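Local coordinates for endoglucanase (Clostridium thermocellum, PDB 2YIK), which probably hydrolyses internal beta-1,4-glucosidic bonds of cellulose, as a family 9 glycoside hydrolase of a cellulose-degrading bacterium, at residues Ala128-Tyr139 and Ala221-Asn232; Trp284-Gln294 and Ile328-Tyr336. One frame throughout, in Å; residues are numbered along the deposited sequence.

Contact 1 of 2, residues Ala128-Tyr139 and Ala221-Asn232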
loop_
_atom_site.group_PDB
_atom_site.type_symbol
_atom_site.label_atom_id
_atom_site.label_comp_id
_atom_site.label_asym_id
_atom_site.label_seq_id
_atom_site.Cartn_x
_atom_site.Cartn_y
_atom_site.Cartn_z
ATOM N N ALA A 128 -5.466 -0.561 -1.175
ATOM C CA ALA A 128 -5.125 -1.905 -0.721
ATOM C C ALA A 128 -3.614 -2.142 -0.805
ATOM O O ALA A 128 -3.042 -2.812 0.048
ATOM C CB ALA A 128 -5.874 -2.954 -1.551
ATOM N N TYR A 129 -2.971 -1.593 -1.835
ATOM C CA TYR A 129 -1.530 -1.766 -1.974
ATOM C C TYR A 129 -0.790 -1.142 -0.797
ATOM O O TYR A 129 0.141 -1.737 -0.262
ATOM C CB TYR A 129 -1.013 -1.136 -3.271
ATOM C CG TYR A 129 0.494 -0.976 -3.291
ATOM C CD1 TYR A 129 1.104 0.170 -2.767
ATOM C CD2 TYR A 129 1.318 -1.996 -3.771
ATOM C CE1 TYR A 129 2.492 0.295 -2.717
ATOM C CE2 TYR A 129 2.710 -1.884 -3.725
ATOM C CZ TYR A 129 3.292 -0.734 -3.194
ATOM O OH TYR A 129 4.659 -0.631 -3.126
ATOM N N ALA A 130 -1.204 0.059 -0.403
ATOM C CA ALA A 130 -0.551 0.747 0.700
ATOM C C ALA A 130 -0.766 -0.020 1.991
ATOM O O ALA A 130 0.172 -0.248 2.752
ATOM C CB ALA A 130 -1.089 2.168 0.828
ATOM N N ALA A 131 -2.008 -0.429 2.219
ATOM C CA ALA A 131 -2.372 -1.182 3.412
ATOM C C ALA A 131 -1.597 -2.493 3.537
ATOM O O ALA A 131 -1.110 -2.836 4.609
ATOM C CB ALA A 131 -3.879 -1.469 3.405
ATOM N N SER A 132 -1.480 -3.228 2.441
ATOM C CA SER A 132 -0.778 -4.498 2.489
ATOM C C SER A 132 0.736 -4.301 2.544
ATOM O O SER A 132 1.434 -5.037 3.233
ATOM C CB SER A 132 -1.140 -5.352 1.271
ATOM O OG SER A 132 -0.683 -4.741 0.082
ATOM N N THR A 133 1.242 -3.300 1.837
ATOM C CA THR A 133 2.678 -3.081 1.825
ATOM C C THR A 133 3.187 -2.542 3.166
ATOM O O THR A 133 4.252 -2.946 3.635
ATOM C CB THR A 133 3.077 -2.190 0.628
ATOM O OG1 THR A 133 2.665 -2.837 -0.586
ATOM C CG2 THR A 133 4.591 -1.983 0.579
ATOM N N VAL A 134 2.431 -1.650 3.797
ATOM C CA VAL A 134 2.836 -1.154 5.110
ATOM C C VAL A 134 2.709 -2.341 6.083
ATOM O O VAL A 134 3.542 -2.527 6.969
ATOM C CB VAL A 134 1.937 0.005 5.593
ATOM C CG1 VAL A 134 2.266 0.346 7.038
ATOM C CG2 VAL A 134 2.144 1.237 4.704
ATOM N N GLY A 135 1.666 -3.150 5.898
ATOM C CA GLY A 135 1.465 -4.317 6.752
ATOM C C GLY A 135 2.582 -5.338 6.580
ATOM O O GLY A 135 3.001 -5.985 7.542
ATOM N N TRP A 136 3.033 -5.473 5.333
ATOM C CA TRP A 136 4.117 -6.358 4.875
ATOM C C TRP A 136 5.381 -5.931 5.633
ATOM O O TRP A 136 6.066 -6.763 6.233
ATOM C CB TRP A 136 4.172 -6.145 3.343
ATOM C CG TRP A 136 5.324 -6.486 2.360
ATOM C CD1 TRP A 136 5.503 -5.872 1.137
ATOM C CD2 TRP A 136 6.295 -7.550 2.396
ATOM N NE1 TRP A 136 6.495 -6.471 0.425
ATOM C CE2 TRP A 136 7.009 -7.492 1.162
ATOM C CE3 TRP A 136 6.638 -8.521 3.333
ATOM C CZ2 TRP A 136 8.027 -8.381 0.849
ATOM C CZ3 TRP A 136 7.653 -9.400 3.014
ATOM C CH2 TRP A 136 8.344 -9.320 1.783
ATOM N N GLY A 137 5.658 -4.629 5.654
ATOM C CA GLY A 137 6.829 -4.138 6.362
ATOM C C GLY A 137 6.753 -4.327 7.874
ATOM O O GLY A 137 7.744 -4.686 8.517
ATOM N N TYR A 138 5.577 -4.074 8.447
ATOM C CA TYR A 138 5.375 -4.221 9.888
ATOM C C TYR A 138 5.532 -5.696 10.266
ATOM O O TYR A 138 6.114 -6.026 11.293
ATOM C CB TYR A 138 3.981 -3.705 10.277
ATOM C CG TYR A 138 3.715 -3.671 11.766
ATOM C CD1 TYR A 138 4.572 -2.988 12.636
ATOM C CD2 TYR A 138 2.611 -4.325 12.308
ATOM C CE1 TYR A 138 4.334 -2.963 14.013
ATOM C CE2 TYR A 138 2.366 -4.307 13.685
ATOM C CZ TYR A 138 3.233 -3.627 14.532
ATOM O OH TYR A 138 3.030 -3.648 15.894
ATOM N N TYR A 139 5.025 -6.583 9.419
ATOM C CA TYR A 139 5.138 -8.015 9.664
ATOM C C TYR A 139 6.601 -8.466 9.666
ATOM O O TYR A 139 7.014 -9.236 10.531
ATOM C CB TYR A 139 4.360 -8.791 8.596
ATOM C CG TYR A 139 4.624 -10.287 8.579
ATOM C CD1 TYR A 139 4.150 -11.125 9.595
ATOM C CD2 TYR A 139 5.364 -10.860 7.550
ATOM C CE1 TYR A 139 4.416 -12.511 9.577
ATOM C CE2 TYR A 139 5.638 -12.227 7.524
ATOM C CZ TYR A 139 5.165 -13.047 8.533
ATOM O OH TYR A 139 5.465 -14.399 8.478
ATOM N N ALA A 221 -6.362 -7.744 -3.939
ATOM C CA ALA A 221 -5.444 -6.824 -3.282
ATOM C C ALA A 221 -5.949 -6.566 -1.874
ATOM O O ALA A 221 -5.164 -6.514 -0.926
ATOM C CB ALA A 221 -5.346 -5.512 -4.061
ATOM N N THR A 222 -7.266 -6.430 -1.737
ATOM C CA THR A 222 -7.868 -6.184 -0.432
ATOM C C THR A 222 -7.783 -7.408 0.477
ATOM O O THR A 222 -7.474 -7.278 1.659
ATOM C CB THR A 222 -9.348 -5.750 -0.555
ATOM O OG1 THR A 222 -9.440 -4.607 -1.414
ATOM C CG2 THR A 222 -9.910 -5.375 0.820
ATOM N N ALA A 223 -8.050 -8.593 -0.066
ATOM C CA ALA A 223 -7.978 -9.810 0.736
ATOM C C ALA A 223 -6.563 -10.002 1.281
ATOM O O ALA A 223 -6.386 -10.453 2.411
ATOM C CB ALA A 223 -8.399 -11.033 -0.095
ATOM N N ALA A 224 -5.562 -9.653 0.476
ATOM C CA ALA A 224 -4.172 -9.792 0.895
ATOM C C ALA A 224 -3.923 -8.948 2.139
ATOM O O ALA A 224 -3.384 -9.441 3.123
ATOM C CB ALA A 224 -3.224 -9.371 -0.229
ATOM N N SER A 225 -4.332 -7.683 2.085
ATOM C CA SER A 225 -4.168 -6.757 3.203
ATOM C C SER A 225 -4.783 -7.302 4.493
ATOM O O SER A 225 -4.180 -7.223 5.566
ATOM C CB SER A 225 -4.815 -5.407 2.877
ATOM O OG SER A 225 -4.627 -4.499 3.945
ATOM N N LEU A 226 -5.994 -7.838 4.382
ATOM C CA LEU A 226 -6.687 -8.396 5.534
ATOM C C LEU A 226 -5.988 -9.643 6.068
ATOM O O LEU A 226 -5.972 -9.870 7.276
ATOM C CB LEU A 226 -8.143 -8.699 5.170
ATOM C CG LEU A 226 -8.969 -7.421 5.024
ATOM C CD1 LEU A 226 -10.255 -7.686 4.263
ATOM C CD2 LEU A 226 -9.252 -6.867 6.413
ATOM N N ALA A 227 -5.413 -10.447 5.176
ATOM C CA ALA A 227 -4.690 -11.642 5.596
ATOM C C ALA A 227 -3.435 -11.191 6.347
ATOM O O ALA A 227 -3.044 -11.795 7.341
ATOM C CB ALA A 227 -4.313 -12.493 4.393
ATOM N N ILE A 228 -2.811 -10.123 5.864
ATOM C CA ILE A 228 -1.626 -9.568 6.510
ATOM C C ILE A 228 -2.025 -9.003 7.879
ATOM O O ILE A 228 -1.264 -9.108 8.843
ATOM C CB ILE A 228 -0.999 -8.449 5.638
ATOM C CG1 ILE A 228 -0.404 -9.074 4.370
ATOM C CG2 ILE A 228 0.069 -7.676 6.429
ATOM C CD1 ILE A 228 -0.003 -8.083 3.321
ATOM N N ASN A 229 -3.221 -8.418 7.957
ATOM C CA ASN A 229 -3.719 -7.841 9.203
ATOM C C ASN A 229 -3.837 -8.964 10.233
ATOM O O ASN A 229 -3.508 -8.785 11.409
ATOM C CB ASN A 229 -5.086 -7.180 8.985
ATOM C CG ASN A 229 -5.327 -6.010 9.926
ATOM O OD1 ASN A 229 -6.452 -5.787 10.389
ATOM N ND2 ASN A 229 -4.279 -5.247 10.200
ATOM N N TYR A 230 -4.313 -10.123 9.786
ATOM C CA TYR A 230 -4.430 -11.267 10.672
ATOM C C TYR A 230 -3.034 -11.612 11.181
ATOM O O TYR A 230 -2.823 -11.768 12.387
ATOM C CB TYR A 230 -5.017 -12.475 9.937
ATOM C CG TYR A 230 -4.729 -13.785 10.635
ATOM C CD1 TYR A 230 -5.505 -14.221 11.710
ATOM C CD2 TYR A 230 -3.637 -14.563 10.256
ATOM C CE1 TYR A 230 -5.194 -15.411 12.391
ATOM C CE2 TYR A 230 -3.316 -15.741 10.928
ATOM C CZ TYR A 230 -4.098 -16.159 11.989
ATOM O OH TYR A 230 -3.778 -17.336 12.622
ATOM N N MET A 231 -2.079 -11.725 10.259
ATOM C CA MET A 231 -0.705 -12.066 10.620
ATOM C C MET A 231 -0.118 -11.093 11.638
ATOM O O MET A 231 0.630 -11.493 12.527
ATOM C CB MET A 231 0.201 -12.092 9.381
ATOM C CG MET A 231 -0.057 -13.224 8.392
ATOM S SD MET A 231 0.014 -14.887 9.094
ATOM C CE MET A 231 1.757 -15.093 9.416
ATOM N N ASN A 232 -0.468 -9.817 11.508
ATOM C CA ASN A 232 0.035 -8.780 12.404
ATOM C C ASN A 232 -0.655 -8.725 13.768
ATOM O O ASN A 232 -0.058 -8.271 14.744
ATOM C CB ASN A 232 -0.079 -7.406 11.720
ATOM C CG ASN A 232 0.998 -7.179 10.663
ATOM O OD1 ASN A 232 0.786 -6.447 9.699
ATOM N ND2 ASN A 232 2.160 -7.790 10.853
HETATM O O HOH W 1 -2.626 -4.860 6.254
HETATM O O HOH W 2 -2.566 -5.573 -1.742
#
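I228 lies across the backbone of S132 and G135 where helices 124-140 and 216-233 run side by side, their axes 28° apart and 8.2 Å from each other at closest. Its two branches divide the work: CG2, anti to the backbone N, rests 3.4 Å from G135 C, and CD1, at the end of the other branch, reaches S132 CB at 3.6 Å. Farther toward the N-terminal ends A128 CB stands 3.6 Å from A221 CB. S225 turns OG against A131 CB (3.2 Å), while its polar partner is N162 of helix 151-167. At the other end the bent chain of M231 brings CE to Y139 CE1 at 3.7 Å, and the amide of N232 lies at the edges of both the Y138 and Y139 rings, its plane 66° from the first and 48° from the second. Such helix pairs are consistent with the (alpha/alpha)6 barrel of family 9 catalytic domains. One water lies within hydrogen-bonding distance of A131 O and S225 O; another ties S132 OG to A221 O (2.9 Å). Small residues thus set the close approach, larger ones fill the far end, and waters add partners to carbonyls already used in the helices, leaving the buried seam polar in places.

Contact 2 of 2, residues Trp284-Gln294 and Ile328-Tyr336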
loop_
_atom_site.group_PDB
_atom_site.type_symbol
_atom_site.label_atom_id
_atom_site.label_comp_id
_atom_site.label_asym_id
_atom_site.label_seq_id
_atom_site.Cartn_x
_atom_site.Cartn_y
_atom_site.Cartn_z
ATOM N N TRP A 284 -0.713 -12.876 -4.680
ATOM C CA TRP A 284 -0.264 -12.148 -3.490
ATOM C C TRP A 284 -1.198 -12.500 -2.314
ATOM O O TRP A 284 -0.738 -12.849 -1.231
ATOM C CB TRP A 284 -0.294 -10.647 -3.831
ATOM C CG TRP A 284 -0.110 -9.612 -2.739
ATOM C CD1 TRP A 284 -0.991 -8.616 -2.432
ATOM C CD2 TRP A 284 1.079 -9.328 -1.981
ATOM N NE1 TRP A 284 -0.431 -7.725 -1.555
ATOM C CE2 TRP A 284 0.843 -8.131 -1.264
ATOM C CE3 TRP A 284 2.329 -9.950 -1.856
ATOM C CZ2 TRP A 284 1.798 -7.553 -0.421
ATOM C CZ3 TRP A 284 3.286 -9.372 -1.015
ATOM C CH2 TRP A 284 3.013 -8.180 -0.317
ATOM N N ALA A 285 -2.505 -12.420 -2.543
ATOM C CA ALA A 285 -3.491 -12.755 -1.515
ATOM C C ALA A 285 -3.393 -14.240 -1.150
ATOM O O ALA A 285 -3.395 -14.605 0.027
ATOM C CB ALA A 285 -4.892 -12.438 -2.012
ATOM N N ALA A 286 -3.302 -15.090 -2.171
ATOM C CA ALA A 286 -3.213 -16.532 -1.966
ATOM C C ALA A 286 -2.002 -16.906 -1.119
ATOM O O ALA A 286 -2.108 -17.722 -0.203
ATOM C CB ALA A 286 -3.156 -17.256 -3.316
ATOM N N ALA A 287 -0.853 -16.310 -1.428
ATOM C CA ALA A 287 0.368 -16.592 -0.679
ATOM C C ALA A 287 0.201 -16.205 0.786
ATOM O O ALA A 287 0.579 -16.959 1.675
ATOM C CB ALA A 287 1.551 -15.840 -1.283
ATOM N N TRP A 288 -0.351 -15.021 1.034
ATOM C CA TRP A 288 -0.555 -14.566 2.402
ATOM C C TRP A 288 -1.576 -15.424 3.137
ATOM O O TRP A 288 -1.444 -15.659 4.339
ATOM C CB TRP A 288 -1.005 -13.106 2.430
ATOM C CG TRP A 288 0.128 -12.142 2.277
ATOM C CD1 TRP A 288 0.463 -11.434 1.157
ATOM C CD2 TRP A 288 1.093 -11.794 3.280
ATOM N NE1 TRP A 288 1.576 -10.661 1.402
ATOM C CE2 TRP A 288 1.980 -10.861 2.690
ATOM C CE3 TRP A 288 1.286 -12.173 4.614
ATOM C CZ2 TRP A 288 3.053 -10.307 3.402
ATOM C CZ3 TRP A 288 2.354 -11.619 5.319
ATOM C CH2 TRP A 288 3.221 -10.693 4.710
ATOM N N LEU A 289 -2.597 -15.877 2.419
ATOM C CA LEU A 289 -3.610 -16.721 3.031
ATOM C C LEU A 289 -3.041 -18.093 3.388
ATOM O O LEU A 289 -3.481 -18.710 4.358
ATOM C CB LEU A 289 -4.826 -16.857 2.110
ATOM C CG LEU A 289 -5.766 -15.646 2.187
ATOM C CD1 LEU A 289 -6.717 -15.638 1.013
ATOM C CD2 LEU A 289 -6.530 -15.673 3.511
ATOM N N TYR A 290 -2.061 -18.573 2.622
ATOM C CA TYR A 290 -1.474 -19.867 2.951
ATOM C C TYR A 290 -0.638 -19.663 4.205
ATOM O O TYR A 290 -0.645 -20.495 5.111
ATOM C CB TYR A 290 -0.577 -20.403 1.834
ATOM C CG TYR A 290 0.062 -21.731 2.203
ATOM C CD1 TYR A 290 -0.655 -22.929 2.111
ATOM C CD2 TYR A 290 1.361 -21.782 2.714
ATOM C CE1 TYR A 290 -0.092 -24.145 2.525
ATOM C CE2 TYR A 290 1.929 -22.985 3.127
ATOM C CZ TYR A 290 1.200 -24.161 3.029
ATOM O OH TYR A 290 1.779 -25.343 3.434
ATOM N N LEU A 291 0.069 -18.537 4.255
ATOM C CA LEU A 291 0.906 -18.204 5.400
ATOM C C LEU A 291 0.038 -18.133 6.660
ATOM O O LEU A 291 0.443 -18.575 7.734
ATOM C CB LEU A 291 1.605 -16.861 5.144
ATOM C CG LEU A 291 2.958 -16.554 5.797
ATOM C CD1 LEU A 291 3.921 -17.713 5.588
ATOM C CD2 LEU A 291 3.533 -15.267 5.189
ATOM N N ALA A 292 -1.168 -17.598 6.511
ATOM C CA ALA A 292 -2.090 -17.450 7.627
ATOM C C ALA A 292 -2.823 -18.715 8.049
ATOM O O ALA A 292 -3.103 -18.919 9.229
ATOM C CB ALA A 292 -3.117 -16.355 7.307
ATOM N N THR A 293 -3.118 -19.581 7.088
ATOM C CA THR A 293 -3.909 -20.794 7.376
ATOM C C THR A 293 -3.316 -22.194 7.207
ATOM O O THR A 293 -3.790 -23.155 7.834
ATOM C CB THR A 293 -5.210 -20.832 6.481
ATOM O OG1 THR A 293 -4.841 -20.871 5.085
ATOM C CG2 THR A 293 -6.083 -19.612 6.720
ATOM N N GLN A 294 -2.244 -22.270 6.423
ATOM C CA GLN A 294 -1.563 -23.497 5.954
ATOM C C GLN A 294 -2.537 -24.462 5.223
ATOM O O GLN A 294 -2.297 -25.671 5.091
ATOM C CB GLN A 294 -0.662 -24.175 7.056
ATOM C CG GLN A 294 0.446 -23.204 7.531
ATOM C CD GLN A 294 0.115 -22.609 8.882
ATOM O OE1 GLN A 294 0.459 -23.182 9.928
ATOM N NE2 GLN A 294 -0.606 -21.483 8.881
ATOM N N ILE A 328 6.981 -13.728 -0.560
ATOM C CA ILE A 328 6.160 -14.495 0.359
ATOM C C ILE A 328 6.204 -15.988 0.044
ATOM O O ILE A 328 6.317 -16.810 0.956
ATOM C CB ILE A 328 4.701 -13.981 0.363
ATOM C CG1 ILE A 328 4.696 -12.475 0.650
ATOM C CG2 ILE A 328 3.879 -14.731 1.426
ATOM C CD1 ILE A 328 5.421 -12.101 1.911
ATOM N N LEU A 329 6.124 -16.336 -1.237
ATOM C CA LEU A 329 6.191 -17.734 -1.636
ATOM C C LEU A 329 7.548 -18.313 -1.232
ATOM O O LEU A 329 7.648 -19.475 -0.854
ATOM C CB LEU A 329 5.972 -17.878 -3.148
ATOM C CG LEU A 329 4.526 -17.675 -3.620
ATOM C CD1 LEU A 329 4.447 -17.778 -5.136
ATOM C CD2 LEU A 329 3.630 -18.727 -2.978
ATOM N N ALA A 330 8.593 -17.498 -1.295
ATOM C CA ALA A 330 9.916 -17.971 -0.916
ATOM C C ALA A 330 9.994 -18.183 0.598
ATOM O O ALA A 330 10.603 -19.150 1.061
ATOM C CB ALA A 330 10.981 -16.983 -1.369
ATOM N N GLU A 331 9.389 -17.280 1.365
ATOM C CA GLU A 331 9.393 -17.411 2.819
ATOM C C GLU A 331 8.568 -18.636 3.203
ATOM O O GLU A 331 8.892 -19.329 4.153
ATOM C CB GLU A 331 8.824 -16.148 3.480
ATOM C CG GLU A 331 9.676 -14.910 3.240
ATOM C CD GLU A 331 9.110 -13.636 3.857
ATOM O OE1 GLU A 331 8.264 -13.707 4.771
ATOM O OE2 GLU A 331 9.530 -12.546 3.421
ATOM N N ILE A 332 7.503 -18.896 2.452
ATOM C CA ILE A 332 6.647 -20.047 2.700
ATOM C C ILE A 332 7.465 -21.318 2.471
ATOM O O ILE A 332 7.393 -22.274 3.247
ATOM C CB ILE A 332 5.422 -20.019 1.753
ATOM C CG1 ILE A 332 4.395 -19.018 2.291
ATOM C CG2 ILE A 332 4.833 -21.420 1.587
ATOM C CD1 ILE A 332 3.280 -18.706 1.326
ATOM N N ASN A 333 8.258 -21.311 1.405
ATOM C CA ASN A 333 9.088 -22.454 1.089
ATOM C C ASN A 333 10.145 -22.686 2.160
ATOM O O ASN A 333 10.413 -23.827 2.529
ATOM C CB ASN A 333 9.786 -22.270 -0.254
ATOM C CG ASN A 333 10.700 -23.424 -0.573
ATOM O OD1 ASN A 333 11.926 -23.296 -0.562
ATOM N ND2 ASN A 333 10.103 -24.569 -0.835
ATOM N N ASP A 334 10.749 -21.605 2.648
ATOM C CA ASP A 334 11.780 -21.707 3.678
ATOM C C ASP A 334 11.204 -22.261 4.972
ATOM O O ASP A 334 11.828 -23.079 5.643
ATOM C CB ASP A 334 12.405 -20.338 3.971
ATOM C CG ASP A 334 13.345 -19.863 2.868
ATOM O OD1 ASP A 334 13.754 -20.682 2.017
ATOM O OD2 ASP A 334 13.689 -18.659 2.871
ATOM N N LEU A 335 10.006 -21.800 5.302
ATOM C CA LEU A 335 9.296 -22.185 6.513
ATOM C C LEU A 335 8.808 -23.635 6.559
ATOM O O LEU A 335 8.976 -24.332 7.564
ATOM C CB LEU A 335 8.079 -21.269 6.670
ATOM C CG LEU A 335 7.828 -20.381 7.886
ATOM C CD1 LEU A 335 9.123 -19.895 8.507
ATOM C CD2 LEU A 335 6.960 -19.214 7.425
ATOM N N TYR A 336 8.216 -24.076 5.455
ATOM C CA TYR A 336 7.608 -25.390 5.372
ATOM C C TYR A 336 8.161 -26.436 4.413
ATOM O O TYR A 336 7.750 -27.588 4.477
ATOM C CB TYR A 336 6.122 -25.191 5.073
ATOM C CG TYR A 336 5.444 -24.288 6.069
ATOM C CD1 TYR A 336 5.257 -24.701 7.386
ATOM C CD2 TYR A 336 5.014 -23.008 5.712
ATOM C CE1 TYR A 336 4.662 -23.870 8.329
ATOM C CE2 TYR A 336 4.412 -22.161 6.652
ATOM C CZ TYR A 336 4.238 -22.605 7.962
ATOM O OH TYR A 336 3.623 -21.798 8.901
HETATM O O HOH W 3 2.930 -19.266 8.640
#
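I328 is the knob of this contact, set in a hole formed by W284, A287, W288 and L291 of helix 279-293. Its CD1 lies over one face of the W288 indole, toward the rim, 3.3 Å from W288 CZ2, and the two side chains cross at about a right angle. The branch CG2, held anti to the backbone N, turns to A287 CB at 3.7 Å and to L291 CD2, still over the W288 face. W284 adds CZ3 against I328 CG1. One turn on, I332 fills the next position: CG1 meets L291 CD1 at 3.6 Å, CG2 touches Y290 CE2, and CD1 presses on the carbonyl of A287, 3.2 Å from its O. With the axes 9.5 Å apart and 27° from parallel, these branched side chains occupy the gap between the helices, and this part is buried and apolar.

Toward the C-terminal ends the packing thins. Y336 brings CD2 to the edge of the Y290 ring, 4.0 Å from Y290 CE2, as the two side chains slide past each other in opposite directions. L291 CD1 still touches L335 CD2. Q294 leaves the helix with positive phi, and the bend at chi2 (103°) lays its CD 3.6 Å from Y336 OH, amide and ring planes 17° apart. Q294, L335 and Y336 are exposed. Here a water adds a bridge, from L291 O to Y336 OH.

Around the pair, helix 216-233 packs on W284 and W288 through A224 and I228, and helix 296-305 meets Y290, whose OH bonds E296. Helix 342-350 presses F343 on Y290 and I332; N333 joins D337, S340 and E344 at a calcium ion, linking the end of helix 322-336 to the helix that follows.

How the contacts relate
From the N terminus, helix 124-140 comes first; contact 1 closes when helix 216-233 returns to it after 81 residues that include the strands 169-171, 177-184 and 206-209. Only then does the chain enter helix 279-293, and contact 2 closes a shorter loop of 33 residues, with helix 296-305 inside it, when helix 322-336 arrives. The loops are therefore in series, neither nesting nor crossing. The centres of contact 1 and contact 2 lie about 13 Å apart. Helix 279-293 joins them, A292 packing on Y230 while W284 meets W136, and W288 meets Y139, edge-to-face, so contact 1 extends outward into contact 2 within the helical family 9 catalytic domain.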